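Local atomic coordinates of Rho GTPase activating protein 15 (Homo sapiens, PDB entry 3BYI), a protein that switches off Rho-type GTPases, Rac1 among them, by stimulating GTP hydrolysis through its all-helical RhoGAP domain. Residues D17-S22 / K97-E102; D54-V59 / E87-V92; P106-S111 / T178-E183. All coordinates share one frame; numbering follows the deposited sequence.

Contact 1 of 3, residues D17-S22 / K97-E102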
ATOM      1  N   ASP A  17      16.558  -6.826  -9.192  1.00 60.65           N
ATOM      2  CA  ASP A  17      15.649  -7.026  -8.022  1.00 62.03           C
ATOM      3  C   ASP A  17      15.735  -5.879  -7.014  1.00 61.41           C
ATOM      4  O   ASP A  17      15.700  -6.082  -5.792  1.00 62.04           O
ATOM      5  CB  ASP A  17      15.925  -8.336  -7.296  1.00 63.95           C
ATOM      6  CG  ASP A  17      14.992  -9.448  -7.695  1.00 64.04           C
ATOM      7  OD1 ASP A  17      13.836  -9.175  -8.024  1.00 60.70           O
ATOM      8  OD2 ASP A  17      15.422 -10.617  -7.626  1.00 70.13           O
ATOM      9  N   GLN A  18      15.820  -4.672  -7.551  1.00 60.72           N
ATOM     10  CA  GLN A  18      16.212  -3.509  -6.789  1.00 57.58           C
ATOM     11  C   GLN A  18      15.129  -3.004  -5.814  1.00 54.36           C
ATOM     12  O   GLN A  18      15.464  -2.649  -4.696  1.00 52.58           O
ATOM     13  CB  GLN A  18      16.626  -2.402  -7.761  1.00 56.07           C
ATOM     14  CG  GLN A  18      17.429  -1.296  -7.108  1.00 53.75           C
ATOM     15  CD  GLN A  18      18.719  -1.799  -6.491  1.00 56.72           C
ATOM     16  OE1 GLN A  18      19.546  -2.387  -7.175  1.00 50.34           O
ATOM     17  NE2 GLN A  18      18.891  -1.574  -5.192  1.00 44.41           N
ATOM     18  N   ILE A  19      13.855  -2.984  -6.233  1.00 50.39           N
ATOM     19  CA  ILE A  19      12.796  -2.241  -5.512  1.00 49.91           C
ATOM     20  C   ILE A  19      11.869  -3.146  -4.719  1.00 48.78           C
ATOM     21  O   ILE A  19      11.632  -2.936  -3.525  1.00 52.37           O
ATOM     22  CB  ILE A  19      11.928  -1.376  -6.474  1.00 47.68           C
ATOM     23  CG1 ILE A  19      12.789  -0.447  -7.349  1.00 52.08           C
ATOM     24  CG2 ILE A  19      10.923  -0.541  -5.689  1.00 49.13           C
ATOM     25  CD1 ILE A  19      13.597   0.556  -6.585  1.00 48.21           C
ATOM     26  N   PHE A  20      11.291  -4.125  -5.402  1.00 48.43           N
ATOM     27  CA  PHE A  20      10.289  -4.977  -4.778  1.00 46.13           C
ATOM     28  C   PHE A  20      11.040  -5.917  -3.840  1.00 44.70           C
ATOM     29  O   PHE A  20      12.096  -6.438  -4.215  1.00 45.87           O
ATOM     30  CB  PHE A  20       9.494  -5.758  -5.811  1.00 44.77           C
ATOM     31  CG  PHE A  20       8.401  -4.964  -6.488  1.00 42.56           C
ATOM     32  CD1 PHE A  20       8.702  -3.869  -7.295  1.00 44.37           C
ATOM     33  CD2 PHE A  20       7.071  -5.337  -6.360  1.00 41.98           C
ATOM     34  CE1 PHE A  20       7.666  -3.137  -7.940  1.00 42.64           C
ATOM     35  CE2 PHE A  20       6.050  -4.609  -7.034  1.00 43.59           C
ATOM     36  CZ  PHE A  20       6.370  -3.523  -7.809  1.00 43.43           C
ATOM     37  N   GLY A  21      10.507  -6.081  -2.625  1.00 42.90           N
ATOM     38  CA  GLY A  21      11.090  -6.943  -1.611  1.00 43.54           C
ATOM     39  C   GLY A  21      12.131  -6.279  -0.727  1.00 44.48           C
ATOM     40  O   GLY A  21      12.700  -6.943   0.137  1.00 43.75           O
ATOM     41  N   SER A  22      12.442  -5.003  -0.984  1.00 45.70           N
ATOM     42  CA  SER A  22      13.352  -4.233  -0.130  1.00 45.43           C
ATOM     43  C   SER A  22      12.516  -3.499   0.906  1.00 46.94           C
ATOM     44  O   SER A  22      11.384  -3.092   0.623  1.00 45.37           O
ATOM     45  CB  SER A  22      14.182  -3.216  -0.941  1.00 47.96           C
ATOM     46  OG  SER A  22      14.999  -3.836  -1.920  1.00 48.50           O
ATOM     47  N   LYS A  97      -0.440  -2.716  -4.902  1.00 42.99           N
ATOM     48  CA  LYS A  97      -0.712  -3.600  -3.782  1.00 43.90           C
ATOM     49  C   LYS A  97       0.373  -4.641  -3.595  1.00 42.43           C
ATOM     50  O   LYS A  97       0.736  -4.965  -2.469  1.00 44.18           O
ATOM     51  CB  LYS A  97      -2.069  -4.290  -3.950  1.00 44.47           C
ATOM     52  CG  LYS A  97      -3.288  -3.365  -3.755  1.00 48.12           C
ATOM     53  CD  LYS A  97      -4.585  -4.159  -3.825  1.00 49.04           C
ATOM     54  CE  LYS A  97      -4.849  -4.775  -5.203  1.00 49.17           C
ATOM     55  NZ  LYS A  97      -6.141  -5.476  -5.203  1.00 46.77           N
ATOM     56  N   MET A  98       0.861  -5.177  -4.709  1.00 42.07           N
ATOM     57  CA  MET A  98       1.968  -6.145  -4.701  1.00 43.74           C
ATOM     58  C   MET A  98       3.236  -5.551  -4.079  1.00 42.47           C
ATOM     59  O   MET A  98       3.970  -6.261  -3.392  1.00 43.97           O
ATOM     60  CB  MET A  98       2.286  -6.635  -6.134  1.00 42.64           C
ATOM     61  CG  MET A  98       3.403  -7.641  -6.188  1.00 45.67           C
ATOM     62  SD  MET A  98       3.742  -8.366  -7.802  1.00 50.68           S
ATOM     63  CE  MET A  98       2.361  -9.531  -7.868  1.00 43.80           C
ATOM     64  N   PHE A  99       3.490  -4.272  -4.342  1.00 43.15           N
ATOM     65  CA  PHE A  99       4.610  -3.556  -3.738  1.00 43.77           C
ATOM     66  C   PHE A  99       4.471  -3.583  -2.231  1.00 43.22           C
ATOM     67  O   PHE A  99       5.389  -3.988  -1.526  1.00 42.41           O
ATOM     68  CB  PHE A  99       4.704  -2.111  -4.269  1.00 45.19           C
ATOM     69  CG  PHE A  99       5.745  -1.268  -3.563  1.00 44.40           C
ATOM     70  CD1 PHE A  99       7.094  -1.367  -3.918  1.00 41.54           C
ATOM     71  CD2 PHE A  99       5.378  -0.398  -2.538  1.00 41.14           C
ATOM     72  CE1 PHE A  99       8.024  -0.624  -3.282  1.00 39.29           C
ATOM     73  CE2 PHE A  99       6.333   0.355  -1.855  1.00 37.44           C
ATOM     74  CZ  PHE A  99       7.635   0.275  -2.232  1.00 41.76           C
ATOM     75  N   PHE A 100       3.301  -3.208  -1.727  1.00 42.85           N
ATOM     76  CA  PHE A 100       3.092  -3.202  -0.285  1.00 40.96           C
ATOM     77  C   PHE A 100       3.131  -4.603   0.343  1.00 43.46           C
ATOM     78  O   PHE A 100       3.649  -4.790   1.457  1.00 43.16           O
ATOM     79  CB  PHE A 100       1.808  -2.487   0.063  1.00 44.84           C
ATOM     80  CG  PHE A 100       1.912  -0.996  -0.071  1.00 44.86           C
ATOM     81  CD1 PHE A 100       1.276  -0.331  -1.116  1.00 46.30           C
ATOM     82  CD2 PHE A 100       2.675  -0.269   0.825  1.00 40.58           C
ATOM     83  CE1 PHE A 100       1.399   1.038  -1.250  1.00 43.04           C
ATOM     84  CE2 PHE A 100       2.776   1.096   0.724  1.00 45.09           C
ATOM     85  CZ  PHE A 100       2.140   1.756  -0.315  1.00 44.22           C
ATOM     86  N   ARG A 101       2.618  -5.596  -0.394  1.00 44.72           N
ATOM     87  CA  ARG A 101       2.642  -6.984   0.073  1.00 44.13           C
ATOM     88  C   ARG A 101       4.057  -7.559   0.098  1.00 42.56           C
ATOM     89  O   ARG A 101       4.332  -8.426   0.903  1.00 40.27           O
ATOM     90  CB  ARG A 101       1.722  -7.904  -0.774  1.00 45.70           C
ATOM     91  CG  ARG A 101       0.223  -7.776  -0.451  1.00 49.15           C
ATOM     92  CD  ARG A 101      -0.690  -8.323  -1.589  1.00 55.62           C
ATOM     93  NE  ARG A 101      -2.078  -7.878  -1.398  1.00 66.84           N
ATOM     94  CZ  ARG A 101      -3.017  -7.800  -2.349  1.00 65.35           C
ATOM     95  NH1 ARG A 101      -2.779  -8.157  -3.606  1.00 62.65           N
ATOM     96  NH2 ARG A 101      -4.232  -7.366  -2.032  1.00 63.79           N
ATOM     97  N   GLU A 102       4.930  -7.075  -0.784  1.00 44.62           N
ATOM     98  CA  GLU A 102       6.289  -7.635  -0.909  1.00 43.47           C
ATOM     99  C   GLU A 102       7.304  -6.914  -0.015  1.00 42.86           C
ATOM    100  O   GLU A 102       8.398  -7.367   0.093  1.00 41.04           O
ATOM    101  CB  GLU A 102       6.724  -7.680  -2.399  1.00 41.99           C
ATOM    102  CG  GLU A 102       7.814  -8.697  -2.655  1.00 41.98           C
ATOM    103  CD  GLU A 102       8.084  -8.932  -4.111  1.00 47.12           C
ATOM    104  OE1 GLU A 102       7.208  -8.655  -4.951  1.00 44.95           O
ATOM    105  OE2 GLU A 102       9.206  -9.388  -4.412  1.00 51.17           O
TER
HETATM  106  O   HOH W   1      11.883  -9.838  -4.254  1.00 40.16           O
HETATM  107  O   HOH W   2       8.175  -4.331  -2.104  1.00 34.85           O
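F20 and F99 form a T-shaped (edge-to-face) pair in which F99 turns its edge to one face of F20, with CD1 of F99 above that face, ring centroids 5.7 Å apart and planes at 86°. At the rim of F20, near its plane, stand CG of M98 and the carboxylate oxygen OE1 of E102, the latter 3.6 Å from F20 CD2. A negative oxygen suits this place, because the C-H edge of a benzene ring is slightly positive. The rim of F99 in turn receives I19, whose CG2 methyl lies 3.8 Å from F99 CE1. F99 reaches the loop because its CG stands opposite the backbone N (chi1 173°), while the F20 ring spans the flank of the helix until its CE2 is 4.0 Å from F99 CB.

I19 to S22 form a type II turn, and G21, with its positive phi of 88°, suits the third position. Its CA gives a CA-H...O contact to E102 O at 3.2 Å. No direct hydrogen bond joins the segments, but water does: one molecule accepts from G21 N and donates to F99 O, and another donates to E102 OE2 at 2.7 Å and, weakly, to F20 O. E102 OE2 also makes a salt bridge with R70 of helix 63-74, which probably fixes how its carboxylate is turned toward the phenylalanine. N74 of the same helix accepts from the backbone N of both I19 and F20. This is aromatic packing of an N-terminal loop against a core helix of the all-helical RhoGAP fold.

Contact 2 of 3, residues D54-V59 / E87-V92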
ATOM      1  N   ASP A  54     -15.211   0.814 -11.925  1.00 41.95           N
ATOM      2  CA  ASP A  54     -15.919  -0.083 -11.010  1.00 43.04           C
ATOM      3  C   ASP A  54     -14.960  -1.020 -10.318  1.00 43.53           C
ATOM      4  O   ASP A  54     -14.135  -1.635 -10.969  1.00 46.33           O
ATOM      5  CB  ASP A  54     -16.964  -0.912 -11.729  1.00 45.60           C
ATOM      6  CG  ASP A  54     -18.147  -0.090 -12.157  1.00 49.56           C
ATOM      7  OD1 ASP A  54     -18.110   1.146 -11.938  1.00 47.11           O
ATOM      8  OD2 ASP A  54     -19.090  -0.684 -12.722  1.00 51.51           O
ATOM      9  N   GLY A  55     -15.044  -1.090  -8.991  1.00 42.15           N
ATOM     10  CA  GLY A  55     -14.235  -2.063  -8.232  1.00 42.82           C
ATOM     11  C   GLY A  55     -12.752  -1.751  -8.186  1.00 40.13           C
ATOM     12  O   GLY A  55     -11.945  -2.638  -7.917  1.00 42.60           O
ATOM     13  N   ILE A  56     -12.395  -0.492  -8.411  1.00 41.19           N
ATOM     14  CA  ILE A  56     -11.018  -0.041  -8.333  1.00 42.66           C
ATOM     15  C   ILE A  56     -10.423  -0.457  -6.999  1.00 42.49           C
ATOM     16  O   ILE A  56     -11.032  -0.207  -5.965  1.00 40.90           O
ATOM     17  CB  ILE A  56     -10.897   1.495  -8.559  1.00 44.29           C
ATOM     18  CG1 ILE A  56      -9.437   1.863  -8.842  1.00 42.29           C
ATOM     19  CG2 ILE A  56     -11.533   2.351  -7.387  1.00 36.35           C
ATOM     20  CD1 ILE A  56      -8.921   1.425 -10.260  1.00 42.12           C
ATOM     21  N   TYR A  57      -9.276  -1.169  -7.075  1.00 41.55           N
ATOM     22  CA  TYR A  57      -8.514  -1.776  -5.959  1.00 43.53           C
ATOM     23  C   TYR A  57      -9.011  -3.156  -5.502  1.00 44.19           C
ATOM     24  O   TYR A  57      -8.253  -3.919  -4.896  1.00 46.77           O
ATOM     25  CB  TYR A  57      -8.328  -0.829  -4.780  1.00 43.79           C
ATOM     26  CG  TYR A  57      -7.342   0.277  -5.080  1.00 45.24           C
ATOM     27  CD1 TYR A  57      -7.762   1.562  -5.350  1.00 38.87           C
ATOM     28  CD2 TYR A  57      -5.987   0.024  -5.102  1.00 48.21           C
ATOM     29  CE1 TYR A  57      -6.862   2.539  -5.651  1.00 45.76           C
ATOM     30  CE2 TYR A  57      -5.059   1.034  -5.367  1.00 46.42           C
ATOM     31  CZ  TYR A  57      -5.503   2.269  -5.643  1.00 46.18           C
ATOM     32  OH  TYR A  57      -4.574   3.235  -5.906  1.00 47.48           O
ATOM     33  N   ARG A  58     -10.277  -3.466  -5.785  1.00 45.32           N
ATOM     34  CA  ARG A  58     -10.810  -4.773  -5.534  1.00 47.47           C
ATOM     35  C   ARG A  58     -10.569  -5.671  -6.759  1.00 46.53           C
ATOM     36  O   ARG A  58     -10.149  -6.790  -6.631  1.00 48.10           O
ATOM     37  CB  ARG A  58     -12.312  -4.699  -5.177  1.00 50.43           C
ATOM     38  CG  ARG A  58     -12.972  -6.048  -4.820  1.00 55.88           C
ATOM     39  CD  ARG A  58     -14.406  -5.823  -4.228  1.00 66.85           C
ATOM     40  N   VAL A  59     -10.852  -5.154  -7.946  1.00 48.20           N
ATOM     41  CA  VAL A  59     -10.652  -5.943  -9.171  1.00 45.85           C
ATOM     42  C   VAL A  59      -9.155  -6.175  -9.391  1.00 48.93           C
ATOM     43  O   VAL A  59      -8.301  -5.312  -9.110  1.00 46.93           O
ATOM     44  CB  VAL A  59     -11.319  -5.289 -10.427  1.00 45.79           C
ATOM     45  CG1 VAL A  59     -10.830  -5.945 -11.736  1.00 40.76           C
ATOM     46  CG2 VAL A  59     -12.885  -5.323 -10.331  1.00 38.70           C
ATOM     47  N   GLU A  87      -2.604   0.027 -19.999  1.00 47.08           N
ATOM     48  CA  GLU A  87      -3.915   0.643 -20.206  1.00 48.37           C
ATOM     49  C   GLU A  87      -5.014   0.152 -19.266  1.00 46.64           C
ATOM     50  O   GLU A  87      -5.937   0.879 -18.968  1.00 47.07           O
ATOM     51  CB  GLU A  87      -4.381   0.470 -21.658  1.00 50.19           C
ATOM     52  CG  GLU A  87      -4.665  -0.979 -22.072  1.00 61.19           C
ATOM     53  N   ASP A  88      -4.890  -1.069 -18.780  1.00 45.47           N
ATOM     54  CA  ASP A  88      -5.813  -1.589 -17.766  1.00 42.98           C
ATOM     55  C   ASP A  88      -5.336  -1.076 -16.401  1.00 41.46           C
ATOM     56  O   ASP A  88      -4.291  -1.478 -15.923  1.00 39.47           O
ATOM     57  CB  ASP A  88      -5.841  -3.135 -17.868  1.00 42.58           C
ATOM     58  CG  ASP A  88      -6.720  -3.796 -16.822  1.00 44.19           C
ATOM     59  OD1 ASP A  88      -7.432  -3.104 -16.094  1.00 42.51           O
ATOM     60  OD2 ASP A  88      -6.665  -5.028 -16.721  1.00 49.96           O
ATOM     61  N   ILE A  89      -6.074  -0.122 -15.824  1.00 40.11           N
ATOM     62  CA  ILE A  89      -5.685   0.496 -14.539  1.00 41.41           C
ATOM     63  C   ILE A  89      -5.666  -0.514 -13.389  1.00 42.09           C
ATOM     64  O   ILE A  89      -5.109  -0.234 -12.322  1.00 45.36           O
ATOM     65  CB  ILE A  89      -6.590   1.695 -14.171  1.00 38.50           C
ATOM     66  CG1 ILE A  89      -5.970   2.526 -13.048  1.00 35.73           C
ATOM     67  CG2 ILE A  89      -8.043   1.228 -13.847  1.00 31.64           C
ATOM     68  CD1 ILE A  89      -4.658   3.182 -13.381  1.00 29.92           C
ATOM     69  N   HIS A  90      -6.283  -1.673 -13.579  1.00 42.75           N
ATOM     70  CA  HIS A  90      -6.230  -2.713 -12.562  1.00 42.57           C
ATOM     71  C   HIS A  90      -4.845  -3.397 -12.463  1.00 40.38           C
ATOM     72  O   HIS A  90      -4.508  -3.967 -11.435  1.00 41.34           O
ATOM     73  CB  HIS A  90      -7.310  -3.752 -12.813  1.00 43.31           C
ATOM     74  CG  HIS A  90      -8.696  -3.204 -12.793  1.00 44.15           C
ATOM     75  ND1 HIS A  90      -9.208  -2.535 -11.702  1.00 36.01           N
ATOM     76  CD2 HIS A  90      -9.682  -3.228 -13.725  1.00 40.72           C
ATOM     77  CE1 HIS A  90     -10.462  -2.189 -11.957  1.00 39.94           C
ATOM     78  NE2 HIS A  90     -10.771  -2.595 -13.177  1.00 41.88           N
ATOM     79  N   VAL A  91      -4.064  -3.361 -13.539  1.00 41.42           N
ATOM     80  CA  VAL A  91      -2.653  -3.770 -13.490  1.00 41.29           C
ATOM     81  C   VAL A  91      -1.842  -2.818 -12.573  1.00 41.42           C
ATOM     82  O   VAL A  91      -0.954  -3.251 -11.830  1.00 41.83           O
ATOM     83  CB  VAL A  91      -2.005  -3.863 -14.933  1.00 42.58           C
ATOM     84  CG1 VAL A  91      -0.464  -4.010 -14.858  1.00 40.75           C
ATOM     85  CG2 VAL A  91      -2.618  -4.991 -15.741  1.00 31.90           C
ATOM     86  N   VAL A  92      -2.188  -1.530 -12.602  1.00 41.91           N
ATOM     87  CA  VAL A  92      -1.518  -0.495 -11.783  1.00 41.42           C
ATOM     88  C   VAL A  92      -1.885  -0.675 -10.321  1.00 40.84           C
ATOM     89  O   VAL A  92      -1.004  -0.699  -9.439  1.00 41.01           O
ATOM     90  CB  VAL A  92      -1.846   0.930 -12.300  1.00 42.81           C
ATOM     91  CG1 VAL A  92      -1.326   2.022 -11.366  1.00 38.74           C
ATOM     92  CG2 VAL A  92      -1.302   1.094 -13.718  1.00 41.02           C
TER
HETATM   93  O   HOH W   3      -8.220  -2.655  -9.327  1.00 27.38           O
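V59 packs on H90 in a partly buried contact between the arginine-finger loop of the RhoGAP domain, residues 54-59, and the start of helix 89-102. The loop holds R58, the predicted arginine finger that would stabilise the transition state of GTP hydrolysis; its side chain sets out away from the helix and is modelled only as far as CD. V59 CG1, opposite the backbone N (chi1 167°), sits over the middle of the imidazole, 3.5 Å from the ring centroid and 7° off the normal, a CH-pi contact that suits beta-branched valine, its methyls held close to the backbone. At the ring's edge, in plane, a water 2.6 Å from H90 ND1 accepts from Y57 N and donates to V59 O, bridging the histidine to the loop backbone on both flanks of R58. An alanine in place of H90 would probably strip V59 of its aromatic platform and leave the water without one of its three anchors, making the finger loop less firmly seated.

Deeper in, the CD1 methyl of I56 meets I89 CG2 at 3.7 Å, beside I157 of helix 141-159. G55 O accepts from R58 N and V59 N, closing the turn. D88 is the helix N-cap: its OD1 accepts from H90 N at 3.1 Å, from above the carboxylate plane.

Contact 3 of 3, residues P106-S111 / T178-E183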
ATOM      1  N   PRO A 106       5.612  -4.881   6.873  1.00 46.25           N
ATOM      2  CA  PRO A 106       4.477  -4.087   6.404  1.00 43.62           C
ATOM      3  C   PRO A 106       4.574  -2.574   6.660  1.00 44.00           C
ATOM      4  O   PRO A 106       5.325  -2.129   7.522  1.00 42.35           O
ATOM      5  CB  PRO A 106       3.255  -4.734   7.122  1.00 43.62           C
ATOM      6  CG  PRO A 106       3.801  -5.672   8.134  1.00 43.51           C
ATOM      7  CD  PRO A 106       5.239  -5.921   7.852  1.00 45.74           C
ATOM      8  N   LEU A 107       3.775  -1.796   5.914  1.00 45.42           N
ATOM      9  CA  LEU A 107       3.728  -0.341   6.087  1.00 43.87           C
ATOM     10  C   LEU A 107       3.495   0.040   7.551  1.00 44.54           C
ATOM     11  O   LEU A 107       4.094   0.984   8.061  1.00 45.47           O
ATOM     12  CB  LEU A 107       2.640   0.280   5.208  1.00 44.02           C
ATOM     13  CG  LEU A 107       2.521   1.822   5.165  1.00 46.36           C
ATOM     14  CD1 LEU A 107       3.821   2.466   4.733  1.00 39.81           C
ATOM     15  CD2 LEU A 107       1.342   2.277   4.253  1.00 34.67           C
ATOM     16  N   PHE A 108       2.600  -0.693   8.193  1.00 43.06           N
ATOM     17  CA  PHE A 108       2.362  -0.560   9.618  1.00 43.74           C
ATOM     18  C   PHE A 108       3.354  -1.484  10.307  1.00 44.29           C
ATOM     19  O   PHE A 108       3.183  -2.726  10.235  1.00 45.68           O
ATOM     20  CB  PHE A 108       0.929  -1.012   9.947  1.00 42.17           C
ATOM     21  CG  PHE A 108      -0.125  -0.034   9.527  1.00 41.81           C
ATOM     22  CD1 PHE A 108      -0.453   0.132   8.177  1.00 41.23           C
ATOM     23  CD2 PHE A 108      -0.793   0.712  10.468  1.00 41.75           C
ATOM     24  CE1 PHE A 108      -1.421   1.027   7.786  1.00 39.03           C
ATOM     25  CE2 PHE A 108      -1.751   1.623  10.086  1.00 41.52           C
ATOM     26  CZ  PHE A 108      -2.080   1.775   8.748  1.00 45.19           C
ATOM     27  N   PRO A 109       4.396  -0.919  10.962  1.00 43.24           N
ATOM     28  CA  PRO A 109       5.365  -1.832  11.525  1.00 45.11           C
ATOM     29  C   PRO A 109       4.767  -2.764  12.580  1.00 47.29           C
ATOM     30  O   PRO A 109       3.888  -2.380  13.363  1.00 47.22           O
ATOM     31  CB  PRO A 109       6.438  -0.899  12.127  1.00 44.52           C
ATOM     32  CG  PRO A 109       6.218   0.443  11.419  1.00 43.23           C
ATOM     33  CD  PRO A 109       4.749   0.489  11.241  1.00 42.33           C
ATOM     34  N   TYR A 110       5.261  -3.992  12.561  1.00 50.08           N
ATOM     35  CA  TYR A 110       4.951  -5.002  13.558  1.00 53.49           C
ATOM     36  C   TYR A 110       5.115  -4.468  15.000  1.00 50.36           C
ATOM     37  O   TYR A 110       4.302  -4.778  15.876  1.00 51.69           O
ATOM     38  CB  TYR A 110       5.905  -6.214  13.395  1.00 57.74           C
ATOM     39  CG  TYR A 110       5.908  -6.994  12.076  1.00 58.08           C
ATOM     40  CD1 TYR A 110       4.763  -7.640  11.620  1.00 62.10           C
ATOM     41  CD2 TYR A 110       7.103  -7.149  11.331  1.00 63.42           C
ATOM     42  CE1 TYR A 110       4.768  -8.388  10.434  1.00 68.09           C
ATOM     43  CE2 TYR A 110       7.136  -7.908  10.136  1.00 62.64           C
ATOM     44  CZ  TYR A 110       5.956  -8.521   9.691  1.00 69.62           C
ATOM     45  OH  TYR A 110       5.955  -9.246   8.495  1.00 66.06           O
ATOM     46  N   SER A 111       6.181  -3.704  15.264  1.00 47.81           N
ATOM     47  CA  SER A 111       6.366  -3.137  16.622  1.00 46.97           C
ATOM     48  C   SER A 111       5.193  -2.224  17.035  1.00 49.55           C
ATOM     49  O   SER A 111       4.865  -2.134  18.214  1.00 54.09           O
ATOM     50  CB  SER A 111       7.697  -2.407  16.759  1.00 45.77           C
ATOM     51  OG  SER A 111       7.867  -1.376  15.815  1.00 48.41           O
ATOM     52  N   THR A 178      -3.123  -5.888   3.320  1.00 46.93           N
ATOM     53  CA  THR A 178      -2.037  -5.377   2.482  1.00 47.50           C
ATOM     54  C   THR A 178      -1.038  -4.517   3.293  1.00 45.62           C
ATOM     55  O   THR A 178       0.155  -4.590   3.066  1.00 45.51           O
ATOM     56  CB  THR A 178      -2.664  -4.587   1.254  1.00 49.93           C
ATOM     57  OG1 THR A 178      -3.317  -5.510   0.364  1.00 46.55           O
ATOM     58  CG2 THR A 178      -1.663  -3.825   0.464  1.00 41.77           C
ATOM     59  N   LEU A 179      -1.548  -3.740   4.245  1.00 45.94           N
ATOM     60  CA  LEU A 179      -0.761  -2.721   4.936  1.00 42.17           C
ATOM     61  C   LEU A 179      -0.365  -3.108   6.361  1.00 43.51           C
ATOM     62  O   LEU A 179       0.626  -2.602   6.888  1.00 43.50           O
ATOM     63  CB  LEU A 179      -1.539  -1.395   4.916  1.00 45.85           C
ATOM     64  CG  LEU A 179      -1.925  -0.847   3.513  1.00 41.82           C
ATOM     65  CD1 LEU A 179      -2.662   0.401   3.657  1.00 43.22           C
ATOM     66  CD2 LEU A 179      -0.735  -0.579   2.657  1.00 35.08           C
ATOM     67  N   LEU A 180      -1.134  -4.000   6.984  1.00 44.04           N
ATOM     68  CA  LEU A 180      -0.877  -4.429   8.359  1.00 44.92           C
ATOM     69  C   LEU A 180      -0.452  -5.905   8.464  1.00 46.17           C
ATOM     70  O   LEU A 180       0.300  -6.291   9.381  1.00 46.49           O
ATOM     71  CB  LEU A 180      -2.107  -4.169   9.218  1.00 46.56           C
ATOM     72  CG  LEU A 180      -2.444  -2.688   9.441  1.00 47.16           C
ATOM     73  CD1 LEU A 180      -3.656  -2.131   8.645  1.00 37.58           C
ATOM     74  CD2 LEU A 180      -2.643  -2.472  10.905  1.00 35.73           C
ATOM     75  N   ARG A 181      -0.908  -6.743   7.538  1.00 49.65           N
ATOM     76  CA  ARG A 181      -0.380  -8.127   7.459  1.00 53.47           C
ATOM     77  C   ARG A 181      -0.423  -8.849   8.816  1.00 52.67           C
ATOM     78  O   ARG A 181       0.493  -9.570   9.183  1.00 53.07           O
ATOM     79  CB  ARG A 181       1.066  -8.092   6.931  1.00 53.09           C
ATOM     80  CG  ARG A 181       1.628  -9.397   6.358  1.00 56.78           C
ATOM     81  CD  ARG A 181       3.115  -9.224   5.996  1.00 49.56           C
ATOM     82  NE  ARG A 181       3.300  -8.290   4.899  1.00 45.40           N
ATOM     83  CZ  ARG A 181       4.473  -7.852   4.448  1.00 47.39           C
ATOM     84  NH1 ARG A 181       5.608  -8.274   4.996  1.00 45.40           N
ATOM     85  NH2 ARG A 181       4.501  -6.987   3.431  1.00 47.18           N
ATOM     86  N   ALA A 182      -1.529  -8.671   9.534  1.00 57.72           N
ATOM     87  CA  ALA A 182      -1.643  -9.104  10.935  1.00 57.32           C
ATOM     88  C   ALA A 182      -2.293 -10.463  11.119  1.00 54.33           C
ATOM     89  O   ALA A 182      -2.400 -10.927  12.248  1.00 51.85           O
ATOM     90  CB  ALA A 182      -2.401  -8.040  11.751  1.00 57.56           C
ATOM     91  N   GLU A 183      -2.701 -11.094  10.013  1.00 61.50           N
ATOM     92  CA  GLU A 183      -3.476 -12.369  10.018  1.00 65.54           C
ATOM     93  C   GLU A 183      -2.817 -13.394  10.920  1.00 68.19           C
ATOM     94  O   GLU A 183      -3.476 -13.998  11.802  1.00 68.87           O
ATOM     95  CB  GLU A 183      -3.578 -13.023   8.614  1.00 66.06           C
ATOM     96  CG  GLU A 183      -4.256 -12.248   7.501  1.00 68.30           C
ATOM     97  CD  GLU A 183      -3.371 -11.152   6.951  1.00 61.12           C
ATOM     98  OE1 GLU A 183      -3.298 -10.084   7.592  1.00 66.80           O
ATOM     99  OE2 GLU A 183      -2.741 -11.359   5.901  1.00 72.98           O
TER
HETATM  100  O   HOH W   4       2.463  -3.487   3.422  1.00 30.66           O
HETATM  101  O   HOH W   5       1.495  -4.517  10.876  1.00 29.77           O
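With CG set opposite its own carbonyl carbon (chi1 -74°), F108 lays its ring against L180, whose CG has the same placement and sits over one ring face. This is a CH-pi contact, L180 CG lying 3.8 Å from the F108 centroid and 24° off the normal, toward the rim. The two methyls of L180 spread over the ring, CD1 toward CD1 and CE1 of F108 and CD2 toward its CD2, while L179 O lies at the ring's edge and L179 CB is 3.8 Å from F108 CE1. That same carbonyl accepts from F108 N at 3.0 Å, nearly straight at 167°, so it grips the backbone of F108 and borders its ring as well. L107 and L179 run side by side, their CD2 methyls meeting as both leucines also pack on F100.

In the all-helical RhoGAP fold, this joins the loop leading into helix 110-120 to the end of helix 168-180. R181 leaves the helix with positive phi, and its chain bends at chi3 to bring one guanidinium face over P106, where CD is 3.7 Å from NH1. Y110 OH comes obliquely near the same group, while NH2 is hydrogen-bonded to L103 O. The rigid, apolar ring of the proline gives the guanidinium face an aliphatic support. Two waters complete the seam: one accepts from L107 N and donates to T178 O, and the other donates to L180 O at 2.6 Å and to F108 O at 2.5 Å.

Overall arrangement
From the N terminus, the loop 17-22 waits until helix 89-102 for its partner, and contact 1 thereby closes a long loop. Within that loop lies contact 2, a shorter closure joining the finger loop 54-59 to the beginning of the same helix. Contact 3 follows in series, bringing the entrance of helix 110-120 to the end of helix 168-180. Helix 89-102 is shared by contacts 1 and 2, whose segments meet where K97 NZ probably bonds to Y57 O. Contacts 1 and 3 touch through R101 and T178, whereas contacts 2 and 3 lie on opposite sides of the chain's centre, about 7 Å apart at their nearest atoms.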